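Side-chain contacts in NLP/P60 family protein (Bacillus cereus ATCC 10987, PDB 3H41), which probably cleaves the bond between gamma-D-glutamate and the following L-diamino acid in murein peptides as a cysteine peptidase, releasing L-Ala-gamma-D-Glu dipeptides: residues L60-L65 against H85-P90; P118-T123 against I156-L161; P185-D190 against K225-T230; I256-D261 against V267-M272. One frame throughout, in Å; residues are numbered along the deposited sequence. Where two conformers were deposited one is given.

Contact 1. Residues L60-L65 against H85-P90. With ALA (alanine), chain B.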
loop_
_atom_site.group_PDB
_atom_site.type_symbol
_atom_site.label_atom_id
_atom_site.label_comp_id
_atom_site.label_asym_id
_atom_site.label_seq_id
_atom_site.Cartn_x
_atom_site.Cartn_y
_atom_site.Cartn_z
ATOM N N LEU A 60 -12.235 -1.952 -8.102
ATOM C CA LEU A 60 -11.446 -1.545 -6.934
ATOM C C LEU A 60 -10.854 -0.142 -7.019
ATOM O O LEU A 60 -10.562 0.385 -8.093
ATOM C CB LEU A 60 -10.293 -2.520 -6.715
ATOM C CG LEU A 60 -10.633 -4.004 -6.551
ATOM C CD1 LEU A 60 -9.363 -4.872 -6.236
ATOM C CD2 LEU A 60 -11.760 -4.256 -5.520
ATOM N N GLU A 61 -10.624 0.422 -5.841
ATOM C CA GLU A 61 -10.076 1.757 -5.696
ATOM C C GLU A 61 -8.677 1.730 -5.133
ATOM O O GLU A 61 -7.766 2.277 -5.730
ATOM C CB GLU A 61 -10.976 2.562 -4.764
ATOM C CG GLU A 61 -12.344 2.871 -5.340
ATOM C CD GLU A 61 -12.318 3.977 -6.390
ATOM O OE1 GLU A 61 -11.238 4.299 -6.959
ATOM O OE2 GLU A 61 -13.407 4.531 -6.646
ATOM N N THR A 62 -8.522 1.118 -3.958
ATOM C CA THR A 62 -7.248 1.100 -3.269
ATOM C C THR A 62 -7.314 0.090 -2.129
ATOM O O THR A 62 -8.304 -0.596 -1.963
ATOM C CB THR A 62 -6.853 2.492 -2.724
ATOM O OG1 THR A 62 -5.478 2.473 -2.275
ATOM C CG2 THR A 62 -7.809 2.934 -1.604
ATOM N N GLN A 63 -6.246 -0.016 -1.370
ATOM C CA GLN A 63 -6.304 -0.753 -0.127
ATOM C C GLN A 63 -5.724 0.110 0.962
ATOM O O GLN A 63 -4.847 0.938 0.680
ATOM C CB GLN A 63 -5.509 -2.053 -0.223
ATOM C CG GLN A 63 -6.139 -3.149 -1.142
ATOM C CD GLN A 63 -5.276 -4.390 -1.182
ATOM O OE1 GLN A 63 -4.034 -4.292 -1.215
ATOM N NE2 GLN A 63 -5.910 -5.569 -1.129
ATOM N N ALA A 64 -6.218 -0.068 2.193
ATOM C CA ALA A 64 -5.746 0.699 3.353
ATOM C C ALA A 64 -5.302 -0.276 4.414
ATOM O O ALA A 64 -5.959 -1.311 4.620
ATOM C CB ALA A 64 -6.851 1.612 3.883
ATOM N N LEU A 65 -4.193 0.034 5.079
ATOM C CA LEU A 65 -3.635 -0.893 6.075
ATOM C C LEU A 65 -4.196 -0.730 7.498
ATOM O O LEU A 65 -4.624 0.358 7.887
ATOM C CB LEU A 65 -2.116 -0.749 6.150
ATOM C CG LEU A 65 -1.308 -0.907 4.845
ATOM C CD1 LEU A 65 0.223 -0.801 5.095
ATOM C CD2 LEU A 65 -1.690 -2.211 4.132
ATOM N N HIS A 85 -7.025 8.574 4.487
ATOM C CA HIS A 85 -6.070 9.644 4.716
ATOM C C HIS A 85 -4.694 9.092 4.331
ATOM O O HIS A 85 -4.379 7.910 4.577
ATOM C CB HIS A 85 -6.027 10.031 6.201
ATOM C CG HIS A 85 -7.318 10.584 6.746
ATOM N ND1 HIS A 85 -7.386 11.240 7.962
ATOM C CD2 HIS A 85 -8.574 10.595 6.246
ATOM C CE1 HIS A 85 -8.632 11.628 8.181
ATOM N NE2 HIS A 85 -9.378 11.230 7.167
ATOM N N GLY A 86 -3.890 9.950 3.730
ATOM C CA GLY A 86 -2.507 9.606 3.432
ATOM C C GLY A 86 -2.301 8.970 2.081
ATOM O O GLY A 86 -1.189 8.553 1.763
ATOM N N GLN A 87 -3.366 8.935 1.275
ATOM C CA GLN A 87 -3.292 8.468 -0.086
ATOM C C GLN A 87 -3.756 9.581 -1.002
ATOM O O GLN A 87 -4.938 9.683 -1.333
ATOM C CB GLN A 87 -4.107 7.186 -0.251
ATOM C CG GLN A 87 -3.490 6.002 0.512
ATOM C CD GLN A 87 -4.107 4.667 0.121
ATOM O OE1 GLN A 87 -4.964 4.603 -0.769
ATOM N NE2 GLN A 87 -3.700 3.595 0.812
ATOM N N PRO A 88 -2.827 10.459 -1.391
ATOM C CA PRO A 88 -3.276 11.645 -2.147
ATOM C C PRO A 88 -3.878 11.331 -3.522
ATOM O O PRO A 88 -3.436 10.405 -4.211
ATOM C CB PRO A 88 -1.997 12.463 -2.296
ATOM C CG PRO A 88 -1.121 12.013 -1.164
ATOM C CD PRO A 88 -1.395 10.538 -1.070
ATOM N N THR A 89 -4.930 12.063 -3.870
ATOM C CA THR A 89 -5.562 11.936 -5.168
ATOM C C THR A 89 -6.223 13.274 -5.524
ATOM O O THR A 89 -6.765 13.940 -4.643
ATOM C CB THR A 89 -6.626 10.826 -5.189
ATOM O OG1 THR A 89 -7.412 10.932 -6.387
ATOM C CG2 THR A 89 -7.518 10.842 -3.923
ATOM N N PRO A 90 -6.171 13.666 -6.803
ATOM C CA PRO A 90 -6.926 14.868 -7.210
ATOM C C PRO A 90 -8.438 14.698 -7.098
ATOM O O PRO A 90 -9.152 15.690 -7.200
ATOM C CB PRO A 90 -6.541 15.066 -8.689
ATOM C CG PRO A 90 -6.059 13.738 -9.147
ATOM C CD PRO A 90 -5.423 13.080 -7.918
HETATM N N ALA B . -6.503 3.238 -7.929
HETATM C CA ALA B . -5.839 2.038 -8.605
HETATM C C ALA B . -5.242 2.445 -9.947
HETATM O O ALA B . -5.735 3.380 -10.593
HETATM C CB ALA B . -6.846 0.914 -8.830
#
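Gln87 reaches out of the loop 85-90 and sets its flat amide against the strand 60-65, using both polar ends. The hydroxyl of Thr62 donates to the amide oxygen, with Thr62 OG1 and Gln87 OE1 2.7 Å apart; the donor stands 21° out of the carbonyl plane and meets the C=O at 126°. One residue further on, Gln87 NE2 donates to the backbone Gln63 O at 2.9 Å, with an N-H...O angle of 167° and the acceptor almost in the plane of the amide. This pair of bonds fixes which end of the amide is oxygen and which nitrogen. The backbones come no nearer than 8.8 Å, between Ala64 CA and Gln87 CA, and the side chain of Gln87, extended beyond CG, spans the separation alone. The contact thus joins strand 60-65 to the loop between strands 79-84 and 96-101, all within the SH3-like domain that supplies part of the substrate pocket. Next to Thr62, the carbonyl of Glu61 faces that pocket and accepts from the amino group of the bound alanine, Glu61 O to ALA N being 2.7 Å. In the second shell, Arg233 bonds to Thr62 OG1, and Tyr96, which also binds substrate, packs on Thr62 and Gln87. Glu61 OE1 forms a salt bridge with Arg91, while the side-chain amide of Gln63 bonds to Thr209 and Thr17.

Contact 2. Residues P118-T123 against I156-L161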
loop_
_atom_site.group_PDB
_atom_site.type_symbol
_atom_site.label_atom_id
_atom_site.label_comp_id
_atom_site.label_asym_id
_atom_site.label_seq_id
_atom_site.Cartn_x
_atom_site.Cartn_y
_atom_site.Cartn_z
ATOM N N PRO A 118 5.107 8.275 18.874
ATOM C CA PRO A 118 6.054 7.410 18.186
ATOM C C PRO A 118 5.446 6.035 17.871
ATOM O O PRO A 118 4.594 5.541 18.619
ATOM C CB PRO A 118 7.231 7.307 19.158
ATOM C CG PRO A 118 7.171 8.649 19.931
ATOM C CD PRO A 118 5.685 8.874 20.087
ATOM N N PHE A 119 5.857 5.463 16.745
ATOM C CA PHE A 119 5.226 4.259 16.210
ATOM C C PHE A 119 6.262 3.284 15.695
ATOM O O PHE A 119 7.405 3.640 15.417
ATOM C CB PHE A 119 4.193 4.576 15.136
ATOM C CG PHE A 119 4.736 5.287 13.909
ATOM C CD1 PHE A 119 5.509 4.619 12.959
ATOM C CD2 PHE A 119 4.374 6.607 13.646
ATOM C CE1 PHE A 119 5.987 5.270 11.840
ATOM C CE2 PHE A 119 4.853 7.279 12.516
ATOM C CZ PHE A 119 5.678 6.612 11.618
ATOM N N VAL A 120 5.824 2.033 15.566
ATOM C CA VAL A 120 6.592 0.989 14.959
ATOM C C VAL A 120 6.085 0.848 13.540
ATOM O O VAL A 120 4.868 0.810 13.313
ATOM C CB VAL A 120 6.402 -0.368 15.699
ATOM C CG1 VAL A 120 7.134 -1.507 14.947
ATOM C CG2 VAL A 120 6.910 -0.261 17.153
ATOM N N LEU A 121 7.012 0.839 12.594
ATOM C CA LEU A 121 6.700 0.647 11.181
ATOM C C LEU A 121 7.167 -0.765 10.829
ATOM O O LEU A 121 8.298 -1.144 11.118
ATOM C CB LEU A 121 7.404 1.683 10.310
ATOM C CG LEU A 121 6.942 1.609 8.829
ATOM C CD1 LEU A 121 6.443 2.895 8.297
ATOM C CD2 LEU A 121 8.139 1.127 8.023
ATOM N N VAL A 122 6.285 -1.568 10.254
ATOM C CA VAL A 122 6.619 -2.926 9.938
ATOM C C VAL A 122 7.512 -2.881 8.672
ATOM O O VAL A 122 7.123 -2.279 7.678
ATOM C CB VAL A 122 5.348 -3.734 9.676
ATOM C CG1 VAL A 122 5.685 -5.128 9.176
ATOM C CG2 VAL A 122 4.519 -3.806 10.919
ATOM N N THR A 123 8.680 -3.511 8.721
ATOM C CA THR A 123 9.715 -3.310 7.707
ATOM C C THR A 123 10.094 -4.587 6.926
ATOM O O THR A 123 11.018 -4.572 6.137
ATOM C CB THR A 123 10.984 -2.666 8.325
ATOM O OG1 THR A 123 11.367 -3.394 9.502
ATOM C CG2 THR A 123 10.695 -1.204 8.690
ATOM N N ILE A 156 13.939 -8.380 22.745
ATOM C CA ILE A 156 13.548 -9.139 21.552
ATOM C C ILE A 156 12.372 -8.560 20.731
ATOM O O ILE A 156 12.126 -9.020 19.603
ATOM C CB ILE A 156 13.277 -10.630 21.866
ATOM C CG1 ILE A 156 12.082 -10.799 22.820
ATOM C CG2 ILE A 156 14.564 -11.341 22.436
ATOM C CD1 ILE A 156 11.487 -12.232 22.805
ATOM N N SER A 157 11.660 -7.563 21.268
ATOM C CA SER A 157 10.350 -7.187 20.720
ATOM C C SER A 157 9.970 -5.737 20.917
ATOM O O SER A 157 10.558 -5.029 21.735
ATOM C CB SER A 157 9.249 -8.057 21.337
ATOM O OG SER A 157 9.200 -7.884 22.737
ATOM N N TYR A 158 8.981 -5.305 20.148
ATOM C CA TYR A 158 8.303 -4.054 20.398
ATOM C C TYR A 158 6.892 -4.431 20.801
ATOM O O TYR A 158 6.310 -5.357 20.210
ATOM C CB TYR A 158 8.175 -3.213 19.133
ATOM C CG TYR A 158 9.465 -2.846 18.447
ATOM C CD1 TYR A 158 10.339 -1.945 19.021
ATOM C CD2 TYR A 158 9.784 -3.373 17.210
ATOM C CE1 TYR A 158 11.521 -1.594 18.383
ATOM C CE2 TYR A 158 10.977 -3.020 16.553
ATOM C CZ TYR A 158 11.833 -2.134 17.146
ATOM O OH TYR A 158 13.007 -1.767 16.525
ATOM N N ARG A 159 6.343 -3.719 21.781
ATOM C CA ARG A 159 4.925 -3.791 22.071
ATOM C C ARG A 159 4.204 -2.606 21.456
ATOM O O ARG A 159 4.678 -1.444 21.519
ATOM C CB ARG A 159 4.741 -3.847 23.594
ATOM C CG ARG A 159 3.342 -4.165 24.045
ATOM C CD ARG A 159 3.382 -4.600 25.533
ATOM N NE ARG A 159 2.266 -5.459 25.862
ATOM C CZ ARG A 159 1.486 -5.315 26.930
ATOM N NH1 ARG A 159 1.703 -4.331 27.800
ATOM N NH2 ARG A 159 0.488 -6.176 27.138
ATOM N N VAL A 160 3.053 -2.880 20.834
ATOM C CA VAL A 160 2.299 -1.850 20.174
ATOM C C VAL A 160 0.812 -1.921 20.513
ATOM O O VAL A 160 0.304 -2.949 20.973
ATOM C CB VAL A 160 2.461 -1.974 18.613
ATOM C CG1 VAL A 160 3.918 -1.808 18.220
ATOM C CG2 VAL A 160 1.896 -3.344 18.144
ATOM N N LEU A 161 0.104 -0.851 20.224
ATOM C CA LEU A 161 -1.339 -0.774 20.409
ATOM C C LEU A 161 -2.081 -0.968 19.062
ATOM O O LEU A 161 -1.753 -0.321 18.078
ATOM C CB LEU A 161 -1.712 0.603 20.979
ATOM C CG LEU A 161 -3.179 0.763 21.398
ATOM C CD1 LEU A 161 -3.523 -0.113 22.612
ATOM C CD2 LEU A 161 -3.512 2.226 21.661
#
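Val120 pushes one methyl, CG2, between Tyr158 and Val160, two residues that lie on the same side of strand 157-161. Its closest approach is to a methyl of Val160, with Val120 CG2 and Val160 CG1 3.5 Å apart and the two side chains crossing at about a right angle. The same methyl lies 3.8 Å from the other neighbour, measured from Val120 CG2 to Tyr158 CB, and meets the base of the tyrosine ring obliquely. The second branch goes further along that ring, Val120 CG1 coming 4.0 Å from Tyr158 CD2. The torsion of Val120 explains this division: CG1, anti to the backbone N (chi1 175°), is set along the tyrosine ring, while CG2, anti to the carbonyl carbon, lies between the foot of that ring and Val160 CG1. The backbones stay well apart, 7.3 Å between Val120 CA and Val160 CA, and the strands are not neighbours in their sheet. Strand 147-153 lies between them in the sheet order, and Val120 has its backbone bonding with Leu148 there. Such contact across an intervening strand is consistent with the strongly curved sheet of an SH3-like barrel, whose interior these side chains help fill. Leu150, Leu170 and Phe177 touch members of the trio. With carbon meeting carbon at every point and all three residues buried, the contact depends on close apolar packing and carries no directional polar link.

Contact 3. Residues P185-D190 against K225-T230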
loop_
_atom_site.group_PDB
_atom_site.type_symbol
_atom_site.label_atom_id
_atom_site.label_comp_id
_atom_site.label_asym_id
_atom_site.label_seq_id
_atom_site.Cartn_x
_atom_site.Cartn_y
_atom_site.Cartn_z
ATOM N N PRO A 185 13.865 9.139 8.370
ATOM C CA PRO A 185 14.963 9.779 7.668
ATOM C C PRO A 185 14.782 9.783 6.170
ATOM O O PRO A 185 14.150 8.857 5.599
ATOM C CB PRO A 185 16.138 8.926 8.049
ATOM C CG PRO A 185 15.746 8.327 9.399
ATOM C CD PRO A 185 14.327 8.046 9.240
ATOM N N THR A 186 15.366 10.787 5.527
ATOM C CA THR A 186 15.361 10.862 4.064
ATOM C C THR A 186 16.138 9.728 3.447
ATOM O O THR A 186 17.291 9.504 3.793
ATOM C CB THR A 186 15.944 12.193 3.568
ATOM O OG1 THR A 186 15.138 13.238 4.093
ATOM C CG2 THR A 186 15.860 12.290 2.031
ATOM N N PRO A 187 15.500 8.966 2.547
ATOM C CA PRO A 187 16.190 7.778 2.024
ATOM C C PRO A 187 17.225 8.127 0.966
ATOM O O PRO A 187 17.063 9.073 0.252
ATOM C CB PRO A 187 15.046 6.954 1.367
ATOM C CG PRO A 187 14.036 8.010 0.974
ATOM C CD PRO A 187 14.102 9.067 2.084
ATOM N N ALA A 188 18.255 7.306 0.864
ATOM C CA ALA A 188 19.099 7.254 -0.312
ATOM C C ALA A 188 18.323 6.418 -1.326
ATOM O O ALA A 188 17.423 5.619 -0.946
ATOM C CB ALA A 188 20.415 6.588 0.037
ATOM N N ALA A 189 18.648 6.589 -2.603
ATOM C CA ALA A 189 17.980 5.821 -3.643
ATOM C C ALA A 189 18.146 4.327 -3.419
ATOM O O ALA A 189 17.192 3.546 -3.581
ATOM C CB ALA A 189 18.481 6.227 -5.043
ATOM N N ASP A 190 19.334 3.910 -2.989
ATOM C CA ASP A 190 19.546 2.483 -2.723
ATOM C C ASP A 190 18.594 1.892 -1.668
ATOM O O ASP A 190 18.217 0.704 -1.773
ATOM C CB ASP A 190 20.987 2.181 -2.310
ATOM C CG ASP A 190 21.959 2.176 -3.483
ATOM O OD1 ASP A 190 21.538 2.138 -4.678
ATOM O OD2 ASP A 190 23.183 2.198 -3.182
ATOM N N LYS A 225 6.310 6.014 0.704
ATOM C CA LYS A 225 5.613 6.387 1.920
ATOM C C LYS A 225 6.300 5.819 3.158
ATOM O O LYS A 225 6.426 6.512 4.190
ATOM C CB LYS A 225 4.172 5.917 1.880
ATOM C CG LYS A 225 3.409 6.391 3.109
ATOM C CD LYS A 225 2.006 6.838 2.847
ATOM C CE LYS A 225 1.271 7.142 4.158
ATOM N NZ LYS A 225 -0.195 6.797 4.111
ATOM N N SER A 226 6.788 4.589 3.020
ATOM C CA SER A 226 7.506 3.895 4.113
ATOM C C SER A 226 8.841 4.529 4.458
ATOM O O SER A 226 9.415 4.228 5.519
ATOM C CB SER A 226 7.696 2.420 3.765
ATOM O OG SER A 226 8.659 2.195 2.734
ATOM N N HIS A 227 9.348 5.370 3.558
ATOM C CA HIS A 227 10.585 6.117 3.745
ATOM C C HIS A 227 10.314 7.619 3.935
ATOM O O HIS A 227 11.215 8.473 3.720
ATOM C CB HIS A 227 11.530 5.875 2.556
ATOM C CG HIS A 227 12.116 4.502 2.547
ATOM N ND1 HIS A 227 13.159 4.140 3.374
ATOM C CD2 HIS A 227 11.773 3.381 1.864
ATOM C CE1 HIS A 227 13.468 2.872 3.161
ATOM N NE2 HIS A 227 12.635 2.381 2.262
ATOM N N GLY A 228 9.094 7.934 4.347
ATOM C CA GLY A 228 8.717 9.304 4.772
ATOM C C GLY A 228 8.285 10.275 3.676
ATOM O O GLY A 228 8.099 11.461 3.929
ATOM N N ILE A 229 8.118 9.783 2.460
ATOM C CA ILE A 229 7.756 10.662 1.310
ATOM C C ILE A 229 6.403 10.223 0.758
ATOM O O ILE A 229 6.263 9.132 0.218
ATOM C CB ILE A 229 8.838 10.628 0.222
ATOM C CG1 ILE A 229 10.182 11.059 0.801
ATOM C CG2 ILE A 229 8.409 11.506 -0.975
ATOM C CD1 ILE A 229 11.317 11.039 -0.166
ATOM N N THR A 230 5.391 11.068 0.931
ATOM C CA THR A 230 4.045 10.723 0.509
ATOM C C THR A 230 3.856 11.234 -0.913
ATOM O O THR A 230 3.970 12.442 -1.157
ATOM C CB THR A 230 3.018 11.347 1.444
ATOM O OG1 THR A 230 3.241 10.826 2.759
ATOM C CG2 THR A 230 1.611 10.982 0.981
HETATM O O HOH W 1 14.248 6.292 5.075
#
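A water bridges the two segments beside a largely apolar contact: it donates to the backbone Pro185 O at 2.6 Å and lies 3.0 Å from His227 ND1, in the plane of the imidazole at its edge. Beside this bridge, the ring of Pro187 packs obliquely on the root of His227, with Pro187 CG 3.7 Å from His227 CB. Pro187 CB approaches the imidazole obliquely, 3.9 Å from His227 ND1. At the remaining ring carbon, Pro187 CD comes 3.4 Å from His227 O and 4.1 Å from Ile229 CD1. The histidine is held from its other nitrogen as well, because His227 NE2 bonds to Thr195 OG1; together the water and the threonine probably restrict the rotation of the ring. The loop 225-230 gets its shape from a Schellman motif that ends helix 218-225: Gly228, at positive phi (86°), is its C-prime residue, with Gly228 N bonded to Lys225 O at 3.0 Å and Ile229 N to Tyr224 O. Pro187 just precedes helix 189-197, for which Ala188 is the N-cap, and both Pro187 and His227 rest on Leu192 of that helix. The contact therefore joins the start of helix 189-197 to the end of helix 218-225.

Contact 4. Residues I256-D261 against V267-M272. With DGL (D-glutamic acid), chain C.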
loop_
_atom_site.group_PDB
_atom_site.type_symbol
_atom_site.label_atom_id
_atom_site.label_comp_id
_atom_site.label_asym_id
_atom_site.label_seq_id
_atom_site.Cartn_x
_atom_site.Cartn_y
_atom_site.Cartn_z
ATOM N N ILE A 256 9.444 6.199 -13.452
ATOM C CA ILE A 256 9.292 6.246 -14.910
ATOM C C ILE A 256 7.867 5.851 -15.260
ATOM O O ILE A 256 7.310 4.915 -14.681
ATOM C CB ILE A 256 10.310 5.329 -15.601
ATOM C CG1 ILE A 256 11.686 5.458 -14.949
ATOM C CG2 ILE A 256 10.384 5.628 -17.107
ATOM C CD1 ILE A 256 12.256 6.848 -14.963
ATOM N N PHE A 257 7.284 6.588 -16.207
ATOM C CA PHE A 257 5.888 6.466 -16.559
ATOM C C PHE A 257 5.699 6.008 -17.992
ATOM O O PHE A 257 6.508 6.320 -18.856
ATOM C CB PHE A 257 5.181 7.808 -16.254
ATOM C CG PHE A 257 5.257 8.151 -14.820
ATOM C CD1 PHE A 257 4.338 7.626 -13.923
ATOM C CD2 PHE A 257 6.300 8.925 -14.331
ATOM C CE1 PHE A 257 4.437 7.905 -12.543
ATOM C CE2 PHE A 257 6.403 9.202 -12.965
ATOM C CZ PHE A 257 5.485 8.699 -12.083
ATOM N N PHE A 258 4.638 5.233 -18.206
ATOM C CA PHE A 258 4.291 4.747 -19.537
ATOM C C PHE A 258 2.850 5.102 -19.815
ATOM O O PHE A 258 1.976 4.963 -18.936
ATOM C CB PHE A 258 4.566 3.236 -19.650
ATOM C CG PHE A 258 5.967 2.873 -19.243
ATOM C CD1 PHE A 258 7.011 2.929 -20.177
ATOM C CD2 PHE A 258 6.285 2.630 -17.909
ATOM C CE1 PHE A 258 8.329 2.649 -19.797
ATOM C CE2 PHE A 258 7.618 2.361 -17.526
ATOM C CZ PHE A 258 8.630 2.367 -18.481
ATOM N N ALA A 259 2.587 5.561 -21.047
ATOM C CA ALA A 259 1.266 6.021 -21.409
ATOM C C ALA A 259 0.782 5.365 -22.700
ATOM O O ALA A 259 1.573 4.983 -23.574
ATOM C CB ALA A 259 1.247 7.603 -21.553
ATOM N N HIS A 260 -0.521 5.254 -22.811
ATOM C CA HIS A 260 -1.169 4.731 -24.020
ATOM C C HIS A 260 -0.814 5.540 -25.263
ATOM O O HIS A 260 -0.365 6.718 -25.174
ATOM C CB HIS A 260 -2.694 4.730 -23.847
ATOM C CG HIS A 260 -3.191 3.746 -22.829
ATOM N ND1 HIS A 260 -3.221 2.390 -23.066
ATOM C CD2 HIS A 260 -3.696 3.922 -21.587
ATOM C CE1 HIS A 260 -3.708 1.769 -22.008
ATOM N NE2 HIS A 260 -4.007 2.675 -21.098
ATOM N N ASP A 261 -1.027 4.917 -26.421
ATOM C CA ASP A 261 -0.766 5.553 -27.726
ATOM C C ASP A 261 0.647 6.126 -27.829
ATOM O O ASP A 261 0.828 7.325 -28.030
ATOM C CB ASP A 261 -1.805 6.654 -27.998
ATOM C CG ASP A 261 -1.680 7.269 -29.429
ATOM O OD1 ASP A 261 -1.036 6.647 -30.331
ATOM O OD2 ASP A 261 -2.223 8.381 -29.635
ATOM N N VAL A 267 -1.579 7.998 -18.779
ATOM C CA VAL A 267 -0.561 7.212 -18.080
ATOM C C VAL A 267 -1.260 6.000 -17.536
ATOM O O VAL A 267 -2.333 6.137 -16.979
ATOM C CB VAL A 267 0.042 8.035 -16.937
ATOM C CG1 VAL A 267 0.855 7.144 -15.927
ATOM C CG2 VAL A 267 0.901 9.099 -17.528
ATOM N N HIS A 268 -0.682 4.819 -17.738
ATOM C CA HIS A 268 -1.213 3.606 -17.122
ATOM C C HIS A 268 -0.160 2.676 -16.510
ATOM O O HIS A 268 -0.508 1.581 -16.111
ATOM C CB HIS A 268 -2.048 2.806 -18.143
ATOM C CG HIS A 268 -1.239 2.245 -19.271
ATOM N ND1 HIS A 268 -0.944 0.903 -19.381
ATOM C CD2 HIS A 268 -0.631 2.850 -20.320
ATOM C CE1 HIS A 268 -0.218 0.702 -20.468
ATOM N NE2 HIS A 268 -0.007 1.866 -21.052
ATOM N N HIS A 269 1.105 3.074 -16.437
ATOM C CA HIS A 269 2.101 2.246 -15.759
ATOM C C HIS A 269 3.194 3.114 -15.161
ATOM O O HIS A 269 3.531 4.172 -15.701
ATOM C CB HIS A 269 2.699 1.172 -16.697
ATOM C CG HIS A 269 3.642 0.241 -16.000
ATOM N ND1 HIS A 269 3.222 -0.633 -15.019
ATOM C CD2 HIS A 269 4.987 0.102 -16.074
ATOM C CE1 HIS A 269 4.265 -1.299 -14.553
ATOM N NE2 HIS A 269 5.348 -0.860 -15.165
ATOM N N VAL A 270 3.745 2.653 -14.041
ATOM C CA VAL A 270 4.843 3.325 -13.395
ATOM C C VAL A 270 5.819 2.259 -12.905
ATOM O O VAL A 270 5.402 1.148 -12.482
ATOM C CB VAL A 270 4.390 4.238 -12.261
ATOM C CG1 VAL A 270 3.557 3.466 -11.205
ATOM C CG2 VAL A 270 5.601 5.003 -11.630
ATOM N N ALA A 271 7.098 2.589 -13.016
ATOM C CA ALA A 271 8.179 1.734 -12.538
ATOM C C ALA A 271 9.245 2.618 -11.864
ATOM O O ALA A 271 9.219 3.821 -11.989
ATOM C CB ALA A 271 8.758 0.935 -13.718
HETATM N N MSE A 272 10.143 2.040 -11.085
HETATM C CA MSE A 272 11.248 2.819 -10.512
HETATM C C MSE A 272 12.547 2.411 -11.146
HETATM O O MSE A 272 12.870 1.221 -11.196
HETATM C CB MSE A 272 11.353 2.574 -8.977
HETATM C CG MSE A 272 12.362 3.457 -8.313
HETATM SE SE MSE A 272 12.307 3.328 -6.367
HETATM C CE MSE A 272 12.665 1.486 -6.232
HETATM N N DGL C . -4.190 1.750 -10.383
HETATM C CA DGL C . -3.629 2.012 -11.711
HETATM C C DGL C . -3.047 3.392 -11.800
HETATM O O DGL C . -2.994 4.002 -12.876
HETATM C CB DGL C . -2.558 0.961 -12.043
HETATM C CG DGL C . -2.019 1.044 -13.484
HETATM C CD DGL C . -3.073 1.198 -14.579
HETATM O OE1 DGL C . -3.304 0.199 -15.283
HETATM O OE2 DGL C . -3.646 2.302 -14.792
HETATM O OXT DGL C . -2.553 3.917 -10.794
#
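Phe257 and Val270 lie side by side on one face of the hairpin, where Val270 CG2 meets Phe257 CE1 at 3.3 Å; Val267 CG1 adds a looser contact with the same ring. On the other face, Phe258 runs alongside His269, Phe258 CD2 lying 3.4 Å from His269 CD2 and in the plane of the imidazole at its edge. The two rings are inclined at 35°. The backbones form an antiparallel ladder, with Ile256 N donating to Ala271 O at 2.8 Å. A classic beta bulge interrupts it: Phe258 O accepts from His268 N (2.9 Å) and, over a longer bond, from His269 N (3.3 Å). This ladder belongs to the central sheet of the papain-like NlpC/P60 fold. In His269, the inferred proton acceptor, CG is anti to the backbone N (chi1 -175°), which lays the ring alongside Phe258; its NE2 bonds to His281 ND1, the other inferred active-site histidine. Beyond the bulge, His260 and His268 form a face-to-face stack with centroids 3.8 Å apart and planes at 16°; Glu302 holds His268 through NE2. At the substrate edge, His268 O lies 3.0 Å from the side-chain carboxyl carbon CD of the bound D-glutamate, whose other partners include Ser235, Ser217 and Asp215.

How the contacts relate
From the N terminus the four contacts follow in series, none nesting in or crossing another. Contact 1 closes a loop of 19 residues, mostly strand, in the first SH3-like domain. Contact 2 closes 32 residues within the second, and contact 3 spans 34 residues of the NlpC/P60 domain, taking in most of helices 189-197 and 218-225. Contact 4 is a hairpin whose strands are joined through the short helix 260-263. Contact 3 meets both earlier ones: Lys225 NZ probably bonds to Gly86 O (3.1 Å), and Leu121 packs on the backbone of Ser226. Contacts 1 and 4 approach the dipeptide from separate domains, their centres about 19 Å apart, whereas the centres of contacts 2 and 4 are about 35 Å apart.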